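Local coordinates for protein PelD (Pseudomonas aeruginosa, PDB 4EU0) that probably acts as a membrane-anchored receptor for cyclic di-GMP in pellicle formation, binding the dinucleotide mainly through its degenerate GGDEF domain, at residues A[161-166]-A[215-220]; A[184-189]-A[267-272]; A[190-195]-A[263-268]. All coordinates share one frame; numbering follows the deposited sequence.

Interaction 1: A[161-166]-A[215-220]; sequences DIDAQR and QLRLRN
Asp163 on helix 162-166 faces Arg217 on strand 215-219 in a thin contact near the protein surface. The Arg217 side chain can be followed outward. CB leaves the strand, and CG stands beside the backbone N (chi1 -50°). The chain then bends at chi3 (-58°), which brings the guanidinium round toward the helix. Its NH2 stops 3.7 Å from Asp163 OD2, a long salt bridge. The oxygen lies well out of the guanidinium plane, so no N-H points at it and the attraction is one of charge alone; the two planes are 84° apart. Glu206 OE1 is a second partner, a long and weak ion pair with NH1. The other oxygen of Asp163 is held more firmly: Arg166 NH1 donates to OD1 at 3.0 Å, with OD1 in the guanidinium plane. Asp161 is the N-cap of the helix, and its OD2 accepts from Asp163 N at 3.0 Å. The apolar part is small. Leu216 CD2 lies 3.7 Å from Ala164 CA and 4.1 Å from Ala164 CB. A water lies between the backbones, 2.6 Å from Asp163 O and 3.0 Å from Gln215 O. The contact sets the first turn of helix 162-181 beside strand 214-219, an outermost strand of the four-stranded antiparallel sheet of the GGDEF domain. Strand 225-231 pairs with the inner side of that strand, and helix 198-207 touches Gln215 and Arg217.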
loop_
_atom_site.group_PDB
_atom_site.type_symbol
_atom_site.label_atom_id
_atom_site.label_comp_id
_atom_site.label_asym_id
_atom_site.label_seq_id
_atom_site.Cartn_x
_atom_site.Cartn_y
_atom_site.Cartn_z
ATOM N N ASP A 161 -13.627 -10.353 6.706
ATOM C CA ASP A 161 -12.700 -10.211 7.832
ATOM C C ASP A 161 -11.714 -9.067 7.578
ATOM O O ASP A 161 -11.371 -8.780 6.429
ATOM C CB ASP A 161 -11.926 -11.514 8.054
ATOM C CG ASP A 161 -11.121 -11.511 9.349
ATOM O OD1 ASP A 161 -11.727 -11.667 10.433
ATOM O OD2 ASP A 161 -9.881 -11.364 9.286
ATOM N N ILE A 162 -11.268 -8.415 8.650
ATOM C CA ILE A 162 -10.272 -7.341 8.535
ATOM C C ILE A 162 -9.030 -7.776 7.736
ATOM O O ILE A 162 -8.572 -7.049 6.863
ATOM C CB ILE A 162 -9.884 -6.731 9.920
ATOM C CG1 ILE A 162 -8.791 -5.657 9.761
ATOM C CG2 ILE A 162 -9.478 -7.827 10.923
ATOM C CD1 ILE A 162 -8.664 -4.703 10.956
ATOM N N ASP A 163 -8.516 -8.973 8.008
ATOM C CA ASP A 163 -7.324 -9.442 7.296
ATOM C C ASP A 163 -7.578 -9.575 5.794
ATOM O O ASP A 163 -6.706 -9.247 4.992
ATOM C CB ASP A 163 -6.788 -10.754 7.889
ATOM C CG ASP A 163 -6.394 -10.618 9.348
ATOM O OD1 ASP A 163 -5.841 -9.561 9.731
ATOM O OD2 ASP A 163 -6.659 -11.565 10.125
ATOM N N ALA A 164 -8.779 -10.020 5.421
ATOM C CA ALA A 164 -9.148 -10.122 4.009
ATOM C C ALA A 164 -9.286 -8.740 3.352
ATOM O O ALA A 164 -8.831 -8.538 2.236
ATOM C CB ALA A 164 -10.423 -10.951 3.827
ATOM N N GLN A 165 -9.898 -7.791 4.053
ATOM C CA GLN A 165 -10.020 -6.434 3.524
ATOM C C GLN A 165 -8.656 -5.779 3.328
ATOM O O GLN A 165 -8.392 -5.153 2.297
ATOM C CB GLN A 165 -10.875 -5.567 4.446
ATOM C CG GLN A 165 -12.264 -6.072 4.680
ATOM C CD GLN A 165 -13.073 -5.052 5.430
ATOM O OE1 GLN A 165 -12.993 -3.858 5.134
ATOM N NE2 GLN A 165 -13.841 -5.502 6.414
ATOM N N ARG A 166 -7.787 -5.930 4.326
ATOM C CA ARG A 166 -6.458 -5.342 4.281
ATOM C C ARG A 166 -5.649 -5.943 3.129
ATOM O O ARG A 166 -4.990 -5.218 2.387
ATOM C CB ARG A 166 -5.724 -5.573 5.597
ATOM C CG ARG A 166 -4.410 -4.799 5.712
ATOM C CD ARG A 166 -3.605 -5.235 6.923
ATOM N NE ARG A 166 -4.165 -4.760 8.188
ATOM C CZ ARG A 166 -4.786 -5.532 9.077
ATOM N NH1 ARG A 166 -4.952 -6.830 8.849
ATOM N NH2 ARG A 166 -5.244 -5.002 10.201
ATOM N N GLN A 215 -0.923 -11.028 5.009
ATOM C CA GLN A 215 -1.150 -12.441 4.756
ATOM C C GLN A 215 -2.618 -12.796 4.702
ATOM O O GLN A 215 -3.451 -12.149 5.345
ATOM C CB GLN A 215 -0.499 -13.283 5.858
ATOM C CG GLN A 215 0.966 -13.002 6.078
ATOM C CD GLN A 215 1.531 -13.889 7.160
ATOM O OE1 GLN A 215 0.781 -14.420 7.981
ATOM N NE2 GLN A 215 2.846 -14.067 7.160
ATOM N N LEU A 216 -2.914 -13.862 3.965
ATOM C CA LEU A 216 -4.237 -14.463 3.914
ATOM C C LEU A 216 -4.132 -15.960 4.171
ATOM O O LEU A 216 -3.347 -16.658 3.522
ATOM C CB LEU A 216 -4.889 -14.252 2.545
ATOM C CG LEU A 216 -5.959 -13.202 2.280
ATOM C CD1 LEU A 216 -6.806 -13.618 1.075
ATOM C CD2 LEU A 216 -6.844 -12.972 3.500
ATOM N N ARG A 217 -4.932 -16.444 5.117
ATOM C CA ARG A 217 -4.982 -17.864 5.453
ATOM C C ARG A 217 -6.196 -18.468 4.761
ATOM O O ARG A 217 -7.340 -18.091 5.057
ATOM C CB ARG A 217 -5.081 -18.052 6.972
ATOM C CG ARG A 217 -4.031 -17.267 7.765
ATOM C CD ARG A 217 -4.436 -17.021 9.225
ATOM N NE ARG A 217 -5.703 -16.292 9.351
ATOM C CZ ARG A 217 -6.177 -15.784 10.487
ATOM N NH1 ARG A 217 -5.486 -15.892 11.616
ATOM N NH2 ARG A 217 -7.345 -15.151 10.492
ATOM N N LEU A 218 -5.946 -19.387 3.832
ATOM C CA LEU A 218 -7.006 -19.938 2.991
ATOM C C LEU A 218 -6.920 -21.451 2.900
ATOM O O LEU A 218 -5.912 -22.051 3.267
ATOM C CB LEU A 218 -6.914 -19.346 1.574
ATOM C CG LEU A 218 -7.024 -17.825 1.411
ATOM C CD1 LEU A 218 -6.696 -17.433 -0.009
ATOM C CD2 LEU A 218 -8.403 -17.328 1.805
ATOM N N ARG A 219 -8.003 -22.060 2.421
ATOM C CA ARG A 219 -7.996 -23.460 2.025
ATOM C C ARG A 219 -8.273 -23.513 0.530
ATOM O O ARG A 219 -9.233 -22.912 0.066
ATOM C CB ARG A 219 -9.066 -24.246 2.791
ATOM C CG ARG A 219 -8.784 -24.385 4.283
ATOM C CD ARG A 219 -7.834 -25.550 4.550
ATOM N NE ARG A 219 -7.614 -25.776 5.980
ATOM C CZ ARG A 219 -7.172 -26.918 6.497
ATOM N NH1 ARG A 219 -6.916 -27.957 5.708
ATOM N NH2 ARG A 219 -6.996 -27.027 7.809
ATOM N N ASN A 220 -7.440 -24.219 -0.227
ATOM C CA ASN A 220 -7.678 -24.321 -1.671
ATOM C C ASN A 220 -8.676 -25.423 -2.052
ATOM O O ASN A 220 -9.244 -26.087 -1.178
ATOM C CB ASN A 220 -6.360 -24.416 -2.462
ATOM C CG ASN A 220 -5.671 -25.773 -2.353
ATOM O OD1 ASN A 220 -6.197 -26.737 -1.782
ATOM N ND2 ASN A 220 -4.468 -25.850 -2.912
HETATM O O HOH W 1 -4.183 -9.281 5.679
#

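Interaction 2: A[184-189]-A[267-272]; sequences PACLYA and IRQYEL
Leu187 and Tyr270 form a hydrogen-bonded pair at the middle of two antiparallel strands, 185-189 and 267-272. The strand axes come within 4.7 Å at 161°. Leu187 N donates to Tyr270 O at 2.8 Å, and Tyr270 N returns a bond to Leu187 O. Ala189 and Arg268 exchange the same pair of hydrogen bonds. Tyr188 with Gln269 is the non-hydrogen-bonded pair between them; Cys186 with Glu271 is the next one, beyond Leu187. A water donates to Ala185 O and, at 2.6 Å, to Leu272 O. These strands are neighbours in the antiparallel sheet of the GGDEF domain, with 267-272 on an outermost strand. Gln269 carries the side facing helix 236-253. Its CG is anti to the backbone N (chi1 -175°) and the chain runs extended, alongside Tyr188. CG sits over a face of the Tyr188 ring, 4.1 Å from the centroid, a CH-pi contact. The amide is turned 39° from the ring plane. Its NE2 lies 3.3 Å from Cys186 SG and is hydrogen-bonded to Gln240. Ile267 CG2 approaches the edge of the same ring, 3.9 Å from Tyr188 CD1. Tyr188 OH is hydrogen-bonded to Ser239 O, which ties the ring to that helix. On the other side of the sheet, Leu187 CB meets Tyr270 CB at 4.1 Å. Leu272 CD2 touches Ala185 CB there, and helix 280-288 packs against Leu187 and Tyr270.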
loop_
_atom_site.group_PDB
_atom_site.type_symbol
_atom_site.label_atom_id
_atom_site.label_comp_id
_atom_site.label_asym_id
_atom_site.label_seq_id
_atom_site.Cartn_x
_atom_site.Cartn_y
_atom_site.Cartn_z
ATOM N N PRO A 184 8.363 -2.490 -7.368
ATOM C CA PRO A 184 8.323 -3.939 -7.199
ATOM C C PRO A 184 7.510 -4.411 -5.998
ATOM O O PRO A 184 7.420 -3.718 -4.981
ATOM C CB PRO A 184 9.806 -4.308 -7.026
ATOM C CG PRO A 184 10.408 -3.105 -6.369
ATOM C CD PRO A 184 9.651 -1.916 -6.922
ATOM N N ALA A 185 6.899 -5.583 -6.147
ATOM C CA ALA A 185 6.282 -6.293 -5.034
ATOM C C ALA A 185 6.274 -7.770 -5.382
ATOM O O ALA A 185 6.392 -8.129 -6.553
ATOM C CB ALA A 185 4.857 -5.798 -4.796
ATOM N N CYS A 186 6.130 -8.620 -4.365
ATOM C CA CYS A 186 6.127 -10.060 -4.564
ATOM C C CYS A 186 4.953 -10.680 -3.828
ATOM O O CYS A 186 4.667 -10.293 -2.692
ATOM C CB CYS A 186 7.417 -10.663 -4.006
ATOM S SG CYS A 186 7.747 -12.339 -4.572
ATOM N N LEU A 187 4.290 -11.631 -4.479
ATOM C CA LEU A 187 3.312 -12.492 -3.828
ATOM C C LEU A 187 3.907 -13.880 -3.659
ATOM O O LEU A 187 4.379 -14.476 -4.631
ATOM C CB LEU A 187 2.046 -12.642 -4.681
ATOM C CG LEU A 187 0.688 -12.068 -4.295
ATOM C CD1 LEU A 187 -0.375 -12.606 -5.280
ATOM C CD2 LEU A 187 0.297 -12.349 -2.839
ATOM N N TYR A 188 3.885 -14.395 -2.436
ATOM C CA TYR A 188 4.215 -15.791 -2.210
ATOM C C TYR A 188 2.964 -16.547 -1.815
ATOM O O TYR A 188 2.140 -16.044 -1.048
ATOM C CB TYR A 188 5.231 -15.936 -1.082
ATOM C CG TYR A 188 6.670 -15.676 -1.479
ATOM C CD1 TYR A 188 7.413 -16.650 -2.126
ATOM C CD2 TYR A 188 7.300 -14.467 -1.157
ATOM C CE1 TYR A 188 8.752 -16.424 -2.484
ATOM C CE2 TYR A 188 8.641 -14.227 -1.511
ATOM C CZ TYR A 188 9.352 -15.212 -2.170
ATOM O OH TYR A 188 10.664 -15.016 -2.518
ATOM N N ALA A 189 2.841 -17.763 -2.327
ATOM C CA ALA A 189 1.804 -18.677 -1.857
ATOM C C ALA A 189 2.498 -19.899 -1.304
ATOM O O ALA A 189 3.235 -20.570 -2.031
ATOM C CB ALA A 189 0.885 -19.054 -2.987
ATOM N N ILE A 267 6.291 -23.957 -2.516
ATOM C CA ILE A 267 6.408 -22.497 -2.664
ATOM C C ILE A 267 6.093 -22.064 -4.097
ATOM O O ILE A 267 6.645 -22.604 -5.049
ATOM C CB ILE A 267 7.840 -21.998 -2.324
ATOM C CG1 ILE A 267 8.262 -22.448 -0.921
ATOM C CG2 ILE A 267 7.940 -20.467 -2.463
ATOM C CD1 ILE A 267 9.787 -22.510 -0.759
ATOM N N ARG A 268 5.201 -21.088 -4.226
ATOM C CA ARG A 268 4.866 -20.506 -5.511
ATOM C C ARG A 268 5.033 -19.011 -5.362
ATOM O O ARG A 268 4.586 -18.431 -4.385
ATOM C CB ARG A 268 3.417 -20.849 -5.891
ATOM C CG ARG A 268 3.132 -22.345 -6.081
ATOM C CD ARG A 268 1.693 -22.684 -5.612
ATOM N NE ARG A 268 1.343 -24.111 -5.706
ATOM C CZ ARG A 268 1.356 -24.801 -6.844
ATOM N NH1 ARG A 268 1.718 -24.203 -7.964
ATOM N NH2 ARG A 268 1.021 -26.087 -6.869
ATOM N N GLN A 269 5.702 -18.390 -6.325
ATOM C CA GLN A 269 6.041 -16.972 -6.246
ATOM C C GLN A 269 5.513 -16.250 -7.473
ATOM O O GLN A 269 5.565 -16.781 -8.582
ATOM C CB GLN A 269 7.565 -16.827 -6.151
ATOM C CG GLN A 269 8.082 -15.418 -5.955
ATOM C CD GLN A 269 9.609 -15.349 -5.858
ATOM O OE1 GLN A 269 10.287 -16.346 -5.615
ATOM N NE2 GLN A 269 10.146 -14.153 -6.027
ATOM N N TYR A 270 4.992 -15.046 -7.265
ATOM C CA TYR A 270 4.532 -14.195 -8.350
ATOM C C TYR A 270 5.100 -12.794 -8.154
ATOM O O TYR A 270 4.767 -12.116 -7.182
ATOM C CB TYR A 270 2.999 -14.164 -8.377
ATOM C CG TYR A 270 2.410 -13.338 -9.497
ATOM C CD1 TYR A 270 2.082 -13.922 -10.719
ATOM C CD2 TYR A 270 2.180 -11.976 -9.332
ATOM C CE1 TYR A 270 1.536 -13.170 -11.745
ATOM C CE2 TYR A 270 1.634 -11.208 -10.359
ATOM C CZ TYR A 270 1.322 -11.816 -11.561
ATOM O OH TYR A 270 0.787 -11.068 -12.585
ATOM N N GLU A 271 5.951 -12.355 -9.081
ATOM C CA GLU A 271 6.513 -11.001 -8.995
ATOM C C GLU A 271 5.613 -10.035 -9.742
ATOM O O GLU A 271 5.328 -10.234 -10.928
ATOM C CB GLU A 271 7.931 -10.946 -9.570
ATOM C CG GLU A 271 9.011 -11.522 -8.657
ATOM C CD GLU A 271 10.413 -11.128 -9.096
ATOM O OE1 GLU A 271 10.536 -10.246 -9.970
ATOM O OE2 GLU A 271 11.395 -11.690 -8.567
ATOM N N LEU A 272 5.150 -8.999 -9.046
ATOM C CA LEU A 272 4.258 -8.012 -9.652
ATOM C C LEU A 272 5.075 -7.156 -10.605
ATOM O O LEU A 272 6.166 -6.707 -10.260
ATOM C CB LEU A 272 3.580 -7.143 -8.583
ATOM C CG LEU A 272 2.356 -7.721 -7.860
ATOM C CD1 LEU A 272 2.714 -8.863 -6.901
ATOM C CD2 LEU A 272 1.629 -6.623 -7.099
HETATM O O HOH W 2 8.317 -6.980 -8.777
#

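Interaction 3: A[190-195]-A[263-268]; sequences FELTDA and LGVRIR
Glu191 and Arg266 form the hydrogen-bonded pair that joins strand 190-192 to strand 265-268. The axes lie 4.6 Å apart at 157°. Arg266 N donates to Glu191 O at 2.8 Å, nearly straight, and Glu191 N donates back to Arg266 O. The tightly packed part is the apolar face. Val265 CG1 meets the edge of the Phe190 ring, 3.9 Å from CD1. Val265 CG2 touches Leu192 CD2, and the two side chains run alongside each other. Ile267 CG1 completes the row beside Phe190. The opposite face is polar. Glu191 is buried and extended, its CG anti to the backbone N (chi1 -178°), which carries OE1 across to the side of Arg268. Arg268 grips that one oxygen with both NE and NH2, the latter at 3.2 Å. OE1 lies in the guanidinium plane, and both nitrogens reach it from the same face of the carboxylate. OE2 has its own salt bridge to Arg224. With an arginine at each oxygen, the carboxylate is probably kept ionised. Arg266 is exposed; its CG rests 3.8 Å from Thr193 CG2. Beyond Leu192 the strand pairing gives way to a looser, partly exposed end. Gly264 O still takes two bonds, from Thr193 N and, at 2.7 Å, from Thr193 OG1. Gly264 has a positive phi (90°), a conformation suited to glycine, and Asp194 CB packs against its CA at 3.9 Å. A water donates to Leu263 O and accepts from Asp194 N. Asp194 OD2 forms a salt bridge with Arg196. The apolar face is covered by helices 198-207 and 236-253. Helix 280-288 touches Arg268 on the polar face, and strand 225-231 borders strand 185-192 on its other edge.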
loop_
_atom_site.group_PDB
_atom_site.type_symbol
_atom_site.label_atom_id
_atom_site.label_comp_id
_atom_site.label_asym_id
_atom_site.label_seq_id
_atom_site.Cartn_x
_atom_site.Cartn_y
_atom_site.Cartn_z
ATOM N N PHE A 190 2.273 -20.187 -0.024
ATOM C CA PHE A 190 2.813 -21.394 0.585
ATOM C C PHE A 190 1.705 -22.422 0.679
ATOM O O PHE A 190 0.765 -22.258 1.457
ATOM C CB PHE A 190 3.418 -21.094 1.963
ATOM C CG PHE A 190 4.533 -20.089 1.931
ATOM C CD1 PHE A 190 5.838 -20.491 1.681
ATOM C CD2 PHE A 190 4.289 -18.740 2.178
ATOM C CE1 PHE A 190 6.886 -19.567 1.637
ATOM C CE2 PHE A 190 5.335 -17.803 2.157
ATOM C CZ PHE A 190 6.629 -18.212 1.888
ATOM N N GLU A 191 1.791 -23.462 -0.149
ATOM C CA GLU A 191 0.797 -24.519 -0.142
ATOM C C GLU A 191 1.289 -25.637 0.763
ATOM O O GLU A 191 2.382 -26.160 0.574
ATOM C CB GLU A 191 0.553 -25.039 -1.558
ATOM C CG GLU A 191 -0.523 -26.116 -1.625
ATOM C CD GLU A 191 -0.617 -26.796 -2.981
ATOM O OE1 GLU A 191 0.256 -26.573 -3.850
ATOM O OE2 GLU A 191 -1.580 -27.573 -3.169
ATOM N N LEU A 192 0.487 -25.978 1.766
ATOM C CA LEU A 192 0.922 -26.921 2.783
ATOM C C LEU A 192 0.302 -28.285 2.513
ATOM O O LEU A 192 -0.869 -28.525 2.817
ATOM C CB LEU A 192 0.592 -26.394 4.186
ATOM C CG LEU A 192 0.967 -24.918 4.420
ATOM C CD1 LEU A 192 0.689 -24.514 5.869
ATOM C CD2 LEU A 192 2.407 -24.621 4.059
ATOM N N THR A 193 1.107 -29.173 1.939
ATOM C CA THR A 193 0.608 -30.423 1.371
ATOM C C THR A 193 0.633 -31.600 2.336
ATOM O O THR A 193 0.083 -32.661 2.034
ATOM C CB THR A 193 1.382 -30.799 0.088
ATOM O OG1 THR A 193 2.738 -31.127 0.419
ATOM C CG2 THR A 193 1.370 -29.645 -0.895
ATOM N N ASP A 194 1.307 -31.431 3.472
ATOM C CA ASP A 194 1.401 -32.496 4.470
ATOM C C ASP A 194 0.624 -32.059 5.704
ATOM O O ASP A 194 1.072 -31.172 6.433
ATOM C CB ASP A 194 2.864 -32.769 4.831
ATOM C CG ASP A 194 3.051 -34.022 5.700
ATOM O OD1 ASP A 194 2.219 -34.325 6.592
ATOM O OD2 ASP A 194 4.060 -34.713 5.491
ATOM N N ALA A 195 -0.522 -32.705 5.931
ATOM C CA ALA A 195 -1.456 -32.339 7.007
ATOM C C ALA A 195 -0.935 -32.586 8.425
ATOM O O ALA A 195 -1.526 -32.096 9.399
ATOM C CB ALA A 195 -2.797 -33.045 6.808
ATOM N N LEU A 263 8.643 -30.659 4.863
ATOM C CA LEU A 263 7.476 -30.508 5.742
ATOM C C LEU A 263 6.194 -30.378 4.909
ATOM O O LEU A 263 5.113 -30.098 5.439
ATOM C CB LEU A 263 7.640 -29.274 6.640
ATOM C CG LEU A 263 8.825 -29.240 7.601
ATOM C CD1 LEU A 263 9.216 -27.801 7.923
ATOM C CD2 LEU A 263 8.488 -29.996 8.877
ATOM N N GLY A 264 6.323 -30.562 3.598
ATOM C CA GLY A 264 5.177 -30.471 2.692
ATOM C C GLY A 264 4.892 -29.097 2.102
ATOM O O GLY A 264 3.861 -28.904 1.467
ATOM N N VAL A 265 5.793 -28.140 2.304
ATOM C CA VAL A 265 5.562 -26.788 1.808
ATOM C C VAL A 265 5.926 -26.718 0.324
ATOM O O VAL A 265 7.062 -27.012 -0.053
ATOM C CB VAL A 265 6.355 -25.724 2.612
ATOM C CG1 VAL A 265 6.021 -24.320 2.132
ATOM C CG2 VAL A 265 6.062 -25.835 4.117
ATOM N N ARG A 266 4.950 -26.348 -0.503
ATOM C CA ARG A 266 5.173 -26.050 -1.926
ATOM C C ARG A 266 5.170 -24.531 -2.075
ATOM O O ARG A 266 4.173 -23.887 -1.761
ATOM C CB ARG A 266 4.058 -26.652 -2.792
ATOM C CG ARG A 266 4.165 -28.152 -3.051
ATOM C CD ARG A 266 3.670 -28.494 -4.462
ATOM N NE ARG A 266 4.273 -27.608 -5.460
ATOM C CZ ARG A 266 5.146 -27.980 -6.394
ATOM N NH1 ARG A 266 5.526 -29.249 -6.501
ATOM N NH2 ARG A 266 5.631 -27.074 -7.236
ATOM N N ILE A 267 6.291 -23.957 -2.516
ATOM C CA ILE A 267 6.408 -22.497 -2.664
ATOM C C ILE A 267 6.093 -22.064 -4.097
ATOM O O ILE A 267 6.645 -22.604 -5.049
ATOM C CB ILE A 267 7.840 -21.998 -2.324
ATOM C CG1 ILE A 267 8.262 -22.448 -0.921
ATOM C CG2 ILE A 267 7.940 -20.467 -2.463
ATOM C CD1 ILE A 267 9.787 -22.510 -0.759
ATOM N N ARG A 268 5.201 -21.088 -4.226
ATOM C CA ARG A 268 4.866 -20.506 -5.511
ATOM C C ARG A 268 5.033 -19.011 -5.362
ATOM O O ARG A 268 4.586 -18.431 -4.385
ATOM C CB ARG A 268 3.417 -20.849 -5.891
ATOM C CG ARG A 268 3.132 -22.345 -6.081
ATOM C CD ARG A 268 1.693 -22.684 -5.612
ATOM N NE ARG A 268 1.343 -24.111 -5.706
ATOM C CZ ARG A 268 1.356 -24.801 -6.844
ATOM N NH1 ARG A 268 1.718 -24.203 -7.964
ATOM N NH2 ARG A 268 1.021 -26.087 -6.869
HETATM O O HOH W 3 2.523 -29.117 4.991
#

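How the interactions relate
Interactions 2 and 3 are successive lengths of one strand pair, 185-192 with 265-272. They share Ile267 and Arg268, and their centres are 15 Å apart. Interaction 1 reaches the other outermost strand, 214-219. Its helix, 162-181, is followed in the chain by strand 185-192. Its centre lies 16 Å from that of interaction 2 and 18 Å from that of interaction 3. Asn220 ND2 makes a weak hydrogen bond to Glu191 OE2, linking interactions 1 and 3. The bound cyclic di-GMP lies near all three without being touched by the residues described: about 7 Å from the side chain of Cys186, about 8 Å from that of Gln215 and about 9 Å from that of Phe190.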